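Local coordinates for protein decaprenyl diphosphate synthase (Rhodobacter capsulatus, PDB 3MZV) that probably lengthens farnesyl diphosphate with isopentenyl diphosphate units, using magnesium, to make the long all-trans prenyl diphosphate for quinone side chains, at residues L90-V95 / V120-F125; L56-T61 / T81-H86; D238-R243 / G271-G276. One frame throughout, in Å; residues are numbered along the deposited sequence.

Contact 1: residues L90-V95 / V120-F125; sequences LLHDDV and VGDYLF
His92 and Leu91 carry this contact from helix 74-96, and they meet Val120, Gly121, Asp122 and Leu124 on helix 114-133. The His92 ring comes edge-on to Asp122. Its CE1 lies 3.1 Å from Asp122 OD1, with the oxygen near the ring plane, and ring and carboxylate planes stand 84° apart. This fits a C-H to oxygen approach. His92 NE2 is also near Asp122 OD1, but the angle is poor for a hydrogen bond. The ring passes close to Gly121, with His92 NE2 3.7 Å from Gly121 CA. A beta carbon on Gly121 would collide with that nitrogen.

Beside the ring, Leu91 makes the apolar half of the contact. Its CG is anti to its carbonyl carbon (chi1 -79°), and its CD1 branch does the touching. Leu91 CD1 sits 3.7 Å from Val120 CG1 and 4.2 Å from Leu124 CD1. The same methyl lies against the Gly121 backbone. The two helix segments run antiparallel at 157°, and their axes come to 9.4 Å.

The second shell fixes the histidine. His92 NE2 is hydrogen-bonded to Val118 O, one turn before Asp122. His92 ND1 is hydrogen-bonded to Asp122 OD2 of the second subunit, and Asp122 OD2 is bonded to His92 ND1 of that subunit in the same way. Next along the helix, Asp93 and Asp94 begin the DDxxD motif, which in relatives holds substrate diphosphate through magnesium; Asp94 pairs with Arg102.

Both ring nitrogens of His92 thus face oxygen acceptors. The carbonyl of Val118 can only accept, so NE2 should carry a hydrogen. The aspartates would probably favour one on ND1 as well, despite the His92 ring of the second subunit that meets this one across the buried dimer interface.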
ATOM      1  N   LEU B  90      -3.992   7.485   5.528  1.00 39.09           N
ATOM      2  CA  LEU B  90      -4.997   7.648   6.592  1.00 40.61           C
ATOM      3  C   LEU B  90      -5.776   6.377   6.798  1.00 40.76           C
ATOM      4  O   LEU B  90      -5.996   5.988   7.935  1.00 43.92           O
ATOM      5  CB  LEU B  90      -5.981   8.779   6.251  1.00 41.01           C
ATOM      6  CG  LEU B  90      -5.360  10.163   6.242  1.00 41.80           C
ATOM      7  CD1 LEU B  90      -6.446  11.175   5.846  1.00 45.88           C
ATOM      8  CD2 LEU B  90      -4.710  10.571   7.577  1.00 45.55           C
ATOM      9  N   LEU B  91      -6.215   5.733   5.722  1.00 40.45           N
ATOM     10  CA  LEU B  91      -6.972   4.500   5.846  1.00 40.80           C
ATOM     11  C   LEU B  91      -6.171   3.453   6.612  1.00 41.97           C
ATOM     12  O   LEU B  91      -6.733   2.721   7.445  1.00 40.85           O
ATOM     13  CB  LEU B  91      -7.371   3.933   4.491  1.00 41.22           C
ATOM     14  CG  LEU B  91      -8.561   4.563   3.781  1.00 40.91           C
ATOM     15  CD1 LEU B  91      -8.543   4.290   2.315  1.00 40.14           C
ATOM     16  CD2 LEU B  91      -9.900   4.085   4.455  1.00 43.95           C
ATOM     17  N   HIS B  92      -4.871   3.342   6.271  1.00 39.72           N
ATOM     18  CA  HIS B  92      -3.956   2.381   6.925  1.00 40.77           C
ATOM     19  C   HIS B  92      -3.578   2.767   8.384  1.00 42.05           C
ATOM     20  O   HIS B  92      -3.493   1.891   9.234  1.00 43.83           O
ATOM     21  CB  HIS B  92      -2.689   2.174   6.035  1.00 38.87           C
ATOM     22  CG  HIS B  92      -2.953   1.359   4.808  1.00 35.97           C
ATOM     23  ND1 HIS B  92      -1.950   0.802   4.041  1.00 34.42           N
ATOM     24  CD2 HIS B  92      -4.115   0.970   4.238  1.00 30.78           C
ATOM     25  CE1 HIS B  92      -2.486   0.111   3.054  1.00 34.45           C
ATOM     26  NE2 HIS B  92      -3.801   0.192   3.150  1.00 36.84           N
ATOM     27  N   ASP B  93      -3.428   4.043   8.682  1.00 43.38           N
ATOM     28  CA  ASP B  93      -3.142   4.517  10.055  1.00 46.04           C
ATOM     29  C   ASP B  93      -4.294   4.138  10.993  1.00 46.79           C
ATOM     30  O   ASP B  93      -4.051   3.890  12.167  1.00 47.63           O
ATOM     31  CB  ASP B  93      -2.863   6.062  10.076  1.00 46.50           C
ATOM     32  CG  ASP B  93      -2.021   6.551  11.319  1.00 51.97           C
ATOM     33  OD1 ASP B  93      -1.243   5.814  11.989  1.00 56.54           O
ATOM     34  OD2 ASP B  93      -2.134   7.761  11.630  1.00 61.66           O
ATOM     35  N   ASP B  94      -5.521   4.046  10.471  1.00 47.49           N
ATOM     36  CA  ASP B  94      -6.713   3.732  11.274  1.00 49.56           C
ATOM     37  C   ASP B  94      -6.900   2.235  11.517  1.00 51.97           C
ATOM     38  O   ASP B  94      -7.500   1.841  12.512  1.00 52.46           O
ATOM     39  CB  ASP B  94      -7.996   4.244  10.590  1.00 50.34           C
ATOM     40  CG  ASP B  94      -8.177   5.767  10.698  1.00 50.12           C
ATOM     41  OD1 ASP B  94      -7.493   6.421  11.503  1.00 51.60           O
ATOM     42  OD2 ASP B  94      -9.041   6.304   9.969  1.00 54.75           O
ATOM     43  N   VAL B  95      -6.452   1.394  10.594  1.00 52.84           N
ATOM     44  CA  VAL B  95      -6.360  -0.029  10.879  1.00 55.19           C
ATOM     45  C   VAL B  95      -5.305  -0.236  11.966  1.00 57.08           C
ATOM     46  O   VAL B  95      -5.582  -0.869  12.991  1.00 58.41           O
ATOM     47  CB  VAL B  95      -6.041  -0.846   9.611  1.00 55.25           C
ATOM     48  CG1 VAL B  95      -5.782  -2.315   9.958  1.00 54.76           C
ATOM     49  CG2 VAL B  95      -7.222  -0.745   8.635  1.00 55.43           C
ATOM     50  N   VAL B 120      -8.741  -1.013   0.406  1.00 39.48           N
ATOM     51  CA  VAL B 120      -9.091   0.225  -0.303  1.00 39.16           C
ATOM     52  C   VAL B 120      -7.893   1.142  -0.379  1.00 36.92           C
ATOM     53  O   VAL B 120      -7.606   1.657  -1.437  1.00 38.87           O
ATOM     54  CB  VAL B 120     -10.308   0.936   0.334  1.00 39.93           C
ATOM     55  CG1 VAL B 120     -10.456   2.349  -0.232  1.00 38.66           C
ATOM     56  CG2 VAL B 120     -11.558   0.111   0.033  1.00 41.48           C
ATOM     57  N   GLY B 121      -7.145   1.279   0.702  1.00 35.93           N
ATOM     58  CA  GLY B 121      -5.915   2.046   0.671  1.00 34.82           C
ATOM     59  C   GLY B 121      -4.957   1.467  -0.376  1.00 34.17           C
ATOM     60  O   GLY B 121      -4.286   2.208  -1.108  1.00 32.94           O
ATOM     61  N   ASP B 122      -4.866   0.142  -0.455  1.00 34.06           N
ATOM     62  CA  ASP B 122      -3.961  -0.449  -1.477  1.00 34.57           C
ATOM     63  C   ASP B 122      -4.401  -0.111  -2.933  1.00 34.95           C
ATOM     64  O   ASP B 122      -3.581   0.195  -3.828  1.00 33.69           O
ATOM     65  CB  ASP B 122      -3.882  -1.981  -1.325  1.00 34.79           C
ATOM     66  CG  ASP B 122      -3.140  -2.430  -0.053  1.00 32.13           C
ATOM     67  OD1 ASP B 122      -2.417  -1.642   0.520  1.00 33.98           O
ATOM     68  OD2 ASP B 122      -3.275  -3.613   0.328  1.00 36.06           O
ATOM     69  N   TYR B 123      -5.700  -0.231  -3.169  1.00 36.40           N
ATOM     70  CA  TYR B 123      -6.294   0.122  -4.447  1.00 36.59           C
ATOM     71  C   TYR B 123      -5.960   1.553  -4.859  1.00 35.15           C
ATOM     72  O   TYR B 123      -5.563   1.772  -5.992  1.00 35.21           O
ATOM     73  CB  TYR B 123      -7.819  -0.052  -4.419  1.00 38.50           C
ATOM     74  CG  TYR B 123      -8.455   0.033  -5.804  1.00 39.12           C
ATOM     75  CD1 TYR B 123      -8.319  -1.006  -6.721  1.00 39.83           C
ATOM     76  CD2 TYR B 123      -9.135   1.187  -6.213  1.00 40.34           C
ATOM     77  CE1 TYR B 123      -8.906  -0.945  -7.985  1.00 39.96           C
ATOM     78  CE2 TYR B 123      -9.732   1.242  -7.481  1.00 40.72           C
ATOM     79  CZ  TYR B 123      -9.600   0.197  -8.353  1.00 39.51           C
ATOM     80  OH  TYR B 123     -10.182   0.244  -9.618  1.00 42.97           O
ATOM     81  N   LEU B 124      -6.121   2.506  -3.952  1.00 35.52           N
ATOM     82  CA  LEU B 124      -5.856   3.902  -4.249  1.00 34.34           C
ATOM     83  C   LEU B 124      -4.365   4.157  -4.493  1.00 33.86           C
ATOM     84  O   LEU B 124      -3.988   4.919  -5.382  1.00 32.50           O
ATOM     85  CB  LEU B 124      -6.316   4.793  -3.104  1.00 34.59           C
ATOM     86  CG  LEU B 124      -7.811   4.627  -2.766  1.00 37.05           C
ATOM     87  CD1 LEU B 124      -8.209   5.568  -1.670  1.00 38.85           C
ATOM     88  CD2 LEU B 124      -8.650   4.817  -4.020  1.00 37.92           C
ATOM     89  N   PHE B 125      -3.537   3.537  -3.673  1.00 33.27           N
ATOM     90  CA  PHE B 125      -2.115   3.649  -3.847  1.00 32.18           C
ATOM     91  C   PHE B 125      -1.705   3.164  -5.245  1.00 31.09           C
ATOM     92  O   PHE B 125      -0.934   3.817  -5.923  1.00 30.74           O
ATOM     93  CB  PHE B 125      -1.386   2.843  -2.785  1.00 31.71           C
ATOM     94  CG  PHE B 125       0.101   3.119  -2.767  1.00 37.87           C
ATOM     95  CD1 PHE B 125       1.009   2.168  -3.209  1.00 39.02           C
ATOM     96  CD2 PHE B 125       0.576   4.363  -2.401  1.00 41.62           C
ATOM     97  CE1 PHE B 125       2.393   2.425  -3.209  1.00 41.77           C
ATOM     98  CE2 PHE B 125       1.947   4.638  -2.402  1.00 42.50           C
ATOM     99  CZ  PHE B 125       2.873   3.637  -2.817  1.00 39.79           C
TER

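Contact 2: residues L56-T61 / T81-H86; sequences LRPMLT and TVEFIH
Arg57 lays its guanidinium flat on the ring of His86, joining two antiparallel helices of the all-helical prenyl synthase fold. The segments belong to helices 56-67 and 74-96, and their axes come to 8.5 Å. The group centres are 3.7 Å apart and the planes differ by 15°. His86 CE1 lies 3.3 Å from Arg57 CZ, over the middle of the guanidinium. Arg57 CD follows as a CH-pi contact over the same ring. The arginine chain is extended from CG to NE, and its last turn (chi4 82°) swings the guanidinium nearly parallel to the imidazole. In relatives, the matching arginine and histidine help bind isopentenyl diphosphate, consistent with a substrate role for this pair.

Nearer the backbone, Val82 presses its CG1 methyl against Arg57 CB, 3.7 Å away. An alanine at Arg57 would keep that beta carbon but is likely to leave the face of His86 without its stacking mate, and the ring less fixed in its rotation.

Pro58 fills the next position. Its CG and CD lie against the carboxylate of Glu83, whose OE2 is held by a salt bridge to Arg55. Further along, Thr61 OG1 is bonded to Ala187 O on helix 169-194 and also lies 3.8 Å from Val82 CG2. At the proline, the closest approach is Pro58 CD to Glu83 OE1, 3.2 Å.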
ATOM      1  N   LEU B  56      -4.395  20.654   1.992  1.00 49.79           N
ATOM      2  CA  LEU B  56      -3.171  21.433   1.841  1.00 47.55           C
ATOM      3  C   LEU B  56      -2.226  20.745   0.856  1.00 44.41           C
ATOM      4  O   LEU B  56      -1.522  21.404   0.104  1.00 41.65           O
ATOM      5  CB  LEU B  56      -2.392  21.572   3.145  1.00 47.47           C
ATOM      6  CG  LEU B  56      -2.785  22.611   4.179  1.00 51.79           C
ATOM      7  CD1 LEU B  56      -1.667  22.778   5.200  1.00 53.40           C
ATOM      8  CD2 LEU B  56      -3.105  23.936   3.490  1.00 53.07           C
ATOM      9  N   ARG B  57      -2.174  19.415   0.935  1.00 41.15           N
ATOM     10  CA  ARG B  57      -1.141  18.685   0.215  1.00 38.97           C
ATOM     11  C   ARG B  57      -1.289  18.786  -1.306  1.00 36.66           C
ATOM     12  O   ARG B  57      -0.334  19.170  -1.944  1.00 35.48           O
ATOM     13  CB  ARG B  57      -1.014  17.253   0.733  1.00 37.93           C
ATOM     14  CG  ARG B  57      -0.592  17.188   2.216  1.00 38.21           C
ATOM     15  CD  ARG B  57      -0.866  15.812   2.763  1.00 38.04           C
ATOM     16  NE  ARG B  57      -0.525  15.613   4.167  1.00 39.74           N
ATOM     17  CZ  ARG B  57      -1.294  15.962   5.199  1.00 37.52           C
ATOM     18  NH1 ARG B  57      -2.406  16.639   5.021  1.00 42.02           N
ATOM     19  NH2 ARG B  57      -0.897  15.691   6.430  1.00 39.52           N
ATOM     20  N   PRO B  58      -2.465  18.496  -1.877  1.00 35.51           N
ATOM     21  CA  PRO B  58      -2.533  18.734  -3.310  1.00 34.88           C
ATOM     22  C   PRO B  58      -2.376  20.203  -3.698  1.00 35.08           C
ATOM     23  O   PRO B  58      -1.824  20.487  -4.761  1.00 33.39           O
ATOM     24  CB  PRO B  58      -3.921  18.217  -3.683  1.00 35.15           C
ATOM     25  CG  PRO B  58      -4.695  18.243  -2.383  1.00 36.13           C
ATOM     26  CD  PRO B  58      -3.683  17.818  -1.407  1.00 35.82           C
ATOM     27  N   MET B  59      -2.847  21.134  -2.846  1.00 34.75           N
ATOM     28  CA  MET B  59      -2.637  22.555  -3.144  1.00 35.60           C
ATOM     29  C   MET B  59      -1.184  22.917  -3.252  1.00 33.75           C
ATOM     30  O   MET B  59      -0.820  23.818  -4.017  1.00 32.70           O
ATOM     31  CB  MET B  59      -3.274  23.490  -2.097  1.00 36.65           C
ATOM     32  CG  MET B  59      -4.719  23.373  -2.024  1.00 40.39           C
ATOM     33  SD  MET B  59      -5.488  24.822  -1.160  1.00 45.52           S
ATOM     34  CE  MET B  59      -6.996  24.576  -2.032  1.00 44.76           C
ATOM     35  N   LEU B  60      -0.368  22.277  -2.446  1.00 33.16           N
ATOM     36  CA  LEU B  60       1.056  22.575  -2.416  1.00 33.23           C
ATOM     37  C   LEU B  60       1.681  22.217  -3.765  1.00 32.51           C
ATOM     38  O   LEU B  60       2.564  22.936  -4.252  1.00 30.33           O
ATOM     39  CB  LEU B  60       1.761  21.829  -1.287  1.00 32.98           C
ATOM     40  CG  LEU B  60       1.667  22.467   0.125  1.00 37.93           C
ATOM     41  CD1 LEU B  60       2.487  21.658   1.123  1.00 43.74           C
ATOM     42  CD2 LEU B  60       2.163  23.873   0.135  1.00 39.75           C
ATOM     43  N   THR B  61       1.240  21.093  -4.351  1.00 30.47           N
ATOM     44  CA  THR B  61       1.772  20.688  -5.654  1.00 29.59           C
ATOM     45  C   THR B  61       1.346  21.647  -6.740  1.00 31.41           C
ATOM     46  O   THR B  61       2.171  22.112  -7.533  1.00 31.31           O
ATOM     47  CB  THR B  61       1.302  19.286  -6.004  1.00 29.38           C
ATOM     48  OG1 THR B  61       1.887  18.380  -5.091  1.00 28.40           O
ATOM     49  CG2 THR B  61       1.656  18.886  -7.486  1.00 29.04           C
ATOM     50  N   THR B  81      -2.264  12.405  -7.164  1.00 30.75           N
ATOM     51  CA  THR B  81      -1.468  11.328  -6.625  1.00 31.75           C
ATOM     52  C   THR B  81      -1.060  11.585  -5.179  1.00 31.36           C
ATOM     53  O   THR B  81      -1.188  10.709  -4.319  1.00 31.04           O
ATOM     54  CB  THR B  81      -0.175  11.041  -7.518  1.00 30.20           C
ATOM     55  OG1 THR B  81      -0.557  10.704  -8.858  1.00 31.43           O
ATOM     56  CG2 THR B  81       0.655   9.933  -6.899  1.00 31.44           C
ATOM     57  N   VAL B  82      -0.623  12.795  -4.890  1.00 31.81           N
ATOM     58  CA  VAL B  82      -0.311  13.210  -3.519  1.00 31.04           C
ATOM     59  C   VAL B  82      -1.540  13.018  -2.597  1.00 32.31           C
ATOM     60  O   VAL B  82      -1.434  12.494  -1.507  1.00 32.18           O
ATOM     61  CB  VAL B  82       0.156  14.674  -3.521  1.00 31.40           C
ATOM     62  CG1 VAL B  82       0.141  15.261  -2.117  1.00 33.05           C
ATOM     63  CG2 VAL B  82       1.563  14.753  -4.103  1.00 29.14           C
ATOM     64  N   GLU B  83      -2.710  13.377  -3.066  1.00 33.67           N
ATOM     65  CA  GLU B  83      -3.881  13.197  -2.265  1.00 35.71           C
ATOM     66  C   GLU B  83      -4.264  11.736  -2.096  1.00 35.84           C
ATOM     67  O   GLU B  83      -4.681  11.344  -1.000  1.00 36.48           O
ATOM     68  CB  GLU B  83      -5.048  13.944  -2.861  1.00 37.27           C
ATOM     69  CG  GLU B  83      -6.214  13.999  -1.887  1.00 43.10           C
ATOM     70  CD  GLU B  83      -6.068  15.022  -0.790  1.00 51.70           C
ATOM     71  OE1 GLU B  83      -4.967  15.193  -0.197  1.00 57.15           O
ATOM     72  OE2 GLU B  83      -7.107  15.664  -0.488  1.00 59.74           O
ATOM     73  N   PHE B  84      -4.161  10.947  -3.180  1.00 35.03           N
ATOM     74  CA  PHE B  84      -4.379   9.490  -3.078  1.00 34.22           C
ATOM     75  C   PHE B  84      -3.440   8.863  -2.035  1.00 33.49           C
ATOM     76  O   PHE B  84      -3.858   8.030  -1.219  1.00 33.76           O
ATOM     77  CB  PHE B  84      -4.176   8.799  -4.429  1.00 33.65           C
ATOM     78  CG  PHE B  84      -5.386   8.845  -5.351  1.00 33.57           C
ATOM     79  CD1 PHE B  84      -6.630   8.458  -4.920  1.00 35.73           C
ATOM     80  CD2 PHE B  84      -5.224   9.181  -6.683  1.00 37.76           C
ATOM     81  CE1 PHE B  84      -7.721   8.436  -5.799  1.00 39.09           C
ATOM     82  CE2 PHE B  84      -6.274   9.130  -7.570  1.00 37.33           C
ATOM     83  CZ  PHE B  84      -7.541   8.767  -7.114  1.00 39.09           C
ATOM     84  N   ILE B  85      -2.166   9.233  -2.069  1.00 32.27           N
ATOM     85  CA  ILE B  85      -1.209   8.705  -1.115  1.00 32.82           C
ATOM     86  C   ILE B  85      -1.589   9.091   0.319  1.00 33.99           C
ATOM     87  O   ILE B  85      -1.579   8.251   1.232  1.00 34.87           O
ATOM     88  CB  ILE B  85       0.243   9.154  -1.454  1.00 32.26           C
ATOM     89  CG1 ILE B  85       0.706   8.492  -2.762  1.00 32.05           C
ATOM     90  CG2 ILE B  85       1.184   8.800  -0.336  1.00 30.72           C
ATOM     91  CD1 ILE B  85       1.948   9.152  -3.362  1.00 30.33           C
ATOM     92  N   HIS B  86      -1.977  10.346   0.514  1.00 33.74           N
ATOM     93  CA  HIS B  86      -2.384  10.793   1.842  1.00 34.71           C
ATOM     94  C   HIS B  86      -3.593   9.994   2.279  1.00 34.54           C
ATOM     95  O   HIS B  86      -3.625   9.533   3.420  1.00 34.77           O
ATOM     96  CB  HIS B  86      -2.667  12.285   1.838  1.00 34.75           C
ATOM     97  CG  HIS B  86      -3.216  12.809   3.120  1.00 37.15           C
ATOM     98  ND1 HIS B  86      -2.520  12.752   4.302  1.00 38.22           N
ATOM     99  CD2 HIS B  86      -4.381  13.447   3.395  1.00 40.57           C
ATOM    100  CE1 HIS B  86      -3.235  13.307   5.260  1.00 37.46           C
ATOM    101  NE2 HIS B  86      -4.372  13.731   4.736  1.00 40.46           N
TER

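Contact 3: residues D238-R243 / G271-G276; sequences DDFRER and GDQQDG
The side-chain amide of Gln273 lies over one face of the Phe240 ring. The two planes are 17° apart, and Gln273 NE2 stands 3.9 Å above the ring plane, over its centre. Gln273 CD is 3.7 Å from Phe240 CE2. The ring also touches Val267, Leu278 and Ala281. A second flat group, the guanidinium of Arg243, has Gly271 CA 3.5 Å above its plane, again over the centre. The guanidinium of Arg241 meets Asp238 OD1 at its edge, in a salt bridge within the same short helix.

The amide is held through its nitrogen. Gln273 NE2 donates to Phe240 O over 3.0 Å, and the bond is nearly straight at 170°. The acceptor lies close to the amide plane, while the donor stands well above the carbonyl plane. Arg243 N reaches Phe240 O from the opposite face, so this oxygen is gripped by two donors. Gln273 NE2 is also hydrogen-bonded to Val267 O. Gln273 OE1 merely rests 3.5 Å from Arg241 CA. The chain of Gln273 runs out extended beyond CG, which carries the amide across to the helix end.

Arg243 bends at chi2 and chi3 and folds back over Gly271. Arg243 NE is hydrogen-bonded to Ile268 O near the end of helix 258-270. Gly271 follows that helix with positive phi, and a beta carbon there would clash with Arg243 NH2.

Nearby, Asp239 N is bonded to Asp224 OD2. Asp224 belongs to the second DDxxD motif of this family, a magnesium and diphosphate site in relatives. The arrangement joins two helix C-terminal ends: helix 238-241 closes in a Schellman motif at Arg243, and that arginine's side chain in turn binds the carbonyl end of helix 258-270.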
ATOM      1  N   ASP B 238      -4.999  12.264  23.250  1.00 46.60           N
ATOM      2  CA  ASP B 238      -4.821  11.032  22.473  1.00 46.97           C
ATOM      3  C   ASP B 238      -3.372  10.553  22.464  1.00 45.07           C
ATOM      4  O   ASP B 238      -3.106   9.361  22.571  1.00 44.96           O
ATOM      5  CB  ASP B 238      -5.261  11.202  21.003  1.00 47.85           C
ATOM      6  CG  ASP B 238      -6.781  11.335  20.832  1.00 52.10           C
ATOM      7  OD1 ASP B 238      -7.556  11.028  21.775  1.00 55.67           O
ATOM      8  OD2 ASP B 238      -7.191  11.740  19.715  1.00 57.57           O
ATOM      9  N   ASP B 239      -2.422  11.461  22.272  1.00 41.33           N
ATOM     10  CA  ASP B 239      -1.041  11.034  22.183  1.00 40.15           C
ATOM     11  C   ASP B 239      -0.594  10.451  23.533  1.00 40.35           C
ATOM     12  O   ASP B 239       0.179   9.470  23.580  1.00 41.41           O
ATOM     13  CB  ASP B 239      -0.130  12.207  21.801  1.00 38.83           C
ATOM     14  CG  ASP B 239      -0.328  12.662  20.364  1.00 41.89           C
ATOM     15  OD1 ASP B 239      -0.971  11.923  19.582  1.00 41.59           O
ATOM     16  OD2 ASP B 239       0.135  13.763  20.029  1.00 39.50           O
ATOM     17  N   PHE B 240      -1.092  11.065  24.608  1.00 40.17           N
ATOM     18  CA  PHE B 240      -0.763  10.636  25.977  1.00 40.28           C
ATOM     19  C   PHE B 240      -1.296   9.202  26.198  1.00 41.78           C
ATOM     20  O   PHE B 240      -0.555   8.308  26.545  1.00 40.23           O
ATOM     21  CB  PHE B 240      -1.365  11.589  26.990  1.00 39.26           C
ATOM     22  CG  PHE B 240      -0.982  11.272  28.424  1.00 39.18           C
ATOM     23  CD1 PHE B 240       0.320  11.437  28.874  1.00 39.10           C
ATOM     24  CD2 PHE B 240      -1.938  10.856  29.317  1.00 40.11           C
ATOM     25  CE1 PHE B 240       0.656  11.129  30.209  1.00 38.13           C
ATOM     26  CE2 PHE B 240      -1.629  10.565  30.638  1.00 42.28           C
ATOM     27  CZ  PHE B 240      -0.323  10.695  31.079  1.00 42.21           C
ATOM     28  N   ARG B 241      -2.577   8.998  25.923  1.00 44.21           N
ATOM     29  CA  ARG B 241      -3.170   7.613  25.949  1.00 46.54           C
ATOM     30  C   ARG B 241      -2.400   6.590  25.122  1.00 46.34           C
ATOM     31  O   ARG B 241      -2.205   5.450  25.559  1.00 47.72           O
ATOM     32  CB  ARG B 241      -4.632   7.670  25.516  1.00 48.16           C
ATOM     33  CG  ARG B 241      -5.478   8.436  26.549  1.00 53.09           C
ATOM     34  CD  ARG B 241      -6.979   8.626  26.176  1.00 59.01           C
ATOM     35  NE  ARG B 241      -7.491   9.779  26.936  1.00 62.93           N
ATOM     36  CZ  ARG B 241      -7.819  10.978  26.437  1.00 64.58           C
ATOM     37  NH1 ARG B 241      -7.787  11.228  25.127  1.00 64.97           N
ATOM     38  NH2 ARG B 241      -8.213  11.943  27.279  1.00 66.37           N
ATOM     39  N   GLU B 242      -1.937   6.970  23.932  1.00 45.52           N
ATOM     40  CA  GLU B 242      -1.170   6.060  23.101  1.00 45.71           C
ATOM     41  C   GLU B 242       0.304   6.000  23.460  1.00 44.34           C
ATOM     42  O   GLU B 242       1.078   5.270  22.832  1.00 43.40           O
ATOM     43  CB  GLU B 242      -1.317   6.440  21.630  1.00 46.76           C
ATOM     44  CG  GLU B 242      -2.751   6.569  21.227  1.00 51.16           C
ATOM     45  CD  GLU B 242      -3.001   5.950  19.905  1.00 58.45           C
ATOM     46  OE1 GLU B 242      -2.381   6.449  18.923  1.00 59.03           O
ATOM     47  OE2 GLU B 242      -3.799   4.961  19.864  1.00 62.79           O
ATOM     48  N   ARG B 243       0.702   6.787  24.469  1.00 43.26           N
ATOM     49  CA  ARG B 243       2.045   6.725  25.009  1.00 41.61           C
ATOM     50  C   ARG B 243       3.090   7.072  23.975  1.00 41.14           C
ATOM     51  O   ARG B 243       4.232   6.577  24.013  1.00 42.04           O
ATOM     52  CB  ARG B 243       2.287   5.387  25.689  1.00 42.52           C
ATOM     53  CG  ARG B 243       1.210   5.118  26.739  1.00 42.83           C
ATOM     54  CD  ARG B 243       0.869   3.653  26.924  1.00 45.80           C
ATOM     55  NE  ARG B 243       2.029   2.874  27.349  1.00 46.61           N
ATOM     56  CZ  ARG B 243       2.033   1.554  27.485  1.00 49.72           C
ATOM     57  NH1 ARG B 243       3.143   0.941  27.870  1.00 48.91           N
ATOM     58  NH2 ARG B 243       0.935   0.852  27.230  1.00 49.74           N
ATOM     59  N   GLY B 271       2.397   2.289  31.194  1.00 45.83           N
ATOM     60  CA  GLY B 271       1.039   2.572  30.719  1.00 45.73           C
ATOM     61  C   GLY B 271      -0.065   2.493  31.757  1.00 46.79           C
ATOM     62  O   GLY B 271      -1.252   2.397  31.421  1.00 46.43           O
ATOM     63  N   ASP B 272       0.307   2.571  33.035  1.00 47.30           N
ATOM     64  CA  ASP B 272      -0.650   2.601  34.120  1.00 47.52           C
ATOM     65  C   ASP B 272      -1.144   4.030  34.241  1.00 47.17           C
ATOM     66  O   ASP B 272      -0.595   4.842  35.001  1.00 46.44           O
ATOM     67  CB  ASP B 272       0.045   2.122  35.390  1.00 48.36           C
ATOM     68  CG  ASP B 272      -0.838   2.199  36.643  1.00 52.33           C
ATOM     69  OD1 ASP B 272      -2.060   2.500  36.560  1.00 55.42           O
ATOM     70  OD2 ASP B 272      -0.270   1.959  37.742  1.00 52.71           O
ATOM     71  N   GLN B 273      -2.147   4.374  33.451  1.00 46.98           N
ATOM     72  CA  GLN B 273      -2.706   5.720  33.495  1.00 46.64           C
ATOM     73  C   GLN B 273      -3.975   5.696  34.283  1.00 48.38           C
ATOM     74  O   GLN B 273      -4.778   4.802  34.118  1.00 48.92           O
ATOM     75  CB  GLN B 273      -2.905   6.294  32.089  1.00 45.34           C
ATOM     76  CG  GLN B 273      -1.592   6.418  31.367  1.00 45.06           C
ATOM     77  CD  GLN B 273      -1.674   6.901  29.921  1.00 43.99           C
ATOM     78  OE1 GLN B 273      -2.751   7.214  29.394  1.00 41.87           O
ATOM     79  NE2 GLN B 273      -0.510   6.995  29.286  1.00 44.25           N
ATOM     80  N   GLN B 274      -4.153   6.672  35.161  1.00 48.58           N
ATOM     81  CA  GLN B 274      -5.313   6.719  36.003  1.00 51.81           C
ATOM     82  C   GLN B 274      -5.898   8.098  35.880  1.00 51.75           C
ATOM     83  O   GLN B 274      -5.292   8.979  35.294  1.00 50.01           O
ATOM     84  CB  GLN B 274      -4.960   6.375  37.465  1.00 52.39           C
ATOM     85  CG  GLN B 274      -4.134   5.055  37.617  1.00 54.33           C
ATOM     86  CD  GLN B 274      -3.821   4.715  39.072  1.00 58.38           C
ATOM     87  OE1 GLN B 274      -4.526   5.143  39.981  1.00 61.32           O
ATOM     88  NE2 GLN B 274      -2.757   3.956  39.292  1.00 58.79           N
ATOM     89  N   ASP B 275      -7.083   8.292  36.437  1.00 53.11           N
ATOM     90  CA  ASP B 275      -7.731   9.601  36.327  1.00 53.59           C
ATOM     91  C   ASP B 275      -6.891  10.695  36.918  1.00 51.03           C
ATOM     92  O   ASP B 275      -6.337  10.554  38.010  1.00 51.34           O
ATOM     93  CB  ASP B 275      -9.115   9.588  36.952  1.00 55.99           C
ATOM     94  CG  ASP B 275     -10.089   8.871  36.083  1.00 59.47           C
ATOM     95  OD1 ASP B 275     -10.493   9.457  35.051  1.00 63.06           O
ATOM     96  OD2 ASP B 275     -10.408   7.710  36.404  1.00 65.87           O
ATOM     97  N   GLY B 276      -6.771  11.786  36.161  1.00 49.00           N
ATOM     98  CA  GLY B 276      -5.964  12.918  36.574  1.00 46.48           C
ATOM     99  C   GLY B 276      -4.548  12.923  35.985  1.00 44.44           C
ATOM    100  O   GLY B 276      -3.888  13.954  35.994  1.00 42.77           O
TER

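In the fold
Along the chain, contact 2 closes first, contact 1 opens next and contact 3 comes last. Contacts 1 and 2 share helix 74-96, and their centres lie 15 Å apart. They also touch, with Phe84 and Ile85 packing on Leu124 and Phe125. That one helix therefore links the Arg57-His86 pair to the first DDxxD motif and the subunit interface. Contact 3 stands apart, with its centre 27 Å from contact 1 and 33 Å from contact 2, on the other side of the chain's centre from contact 2. Its 238-243 side lies beside the second DDxxD motif. Contact 2 thus carries the probable isopentenyl diphosphate residues, contact 1 leads to the dimer interface, and contact 3 lies at the surface.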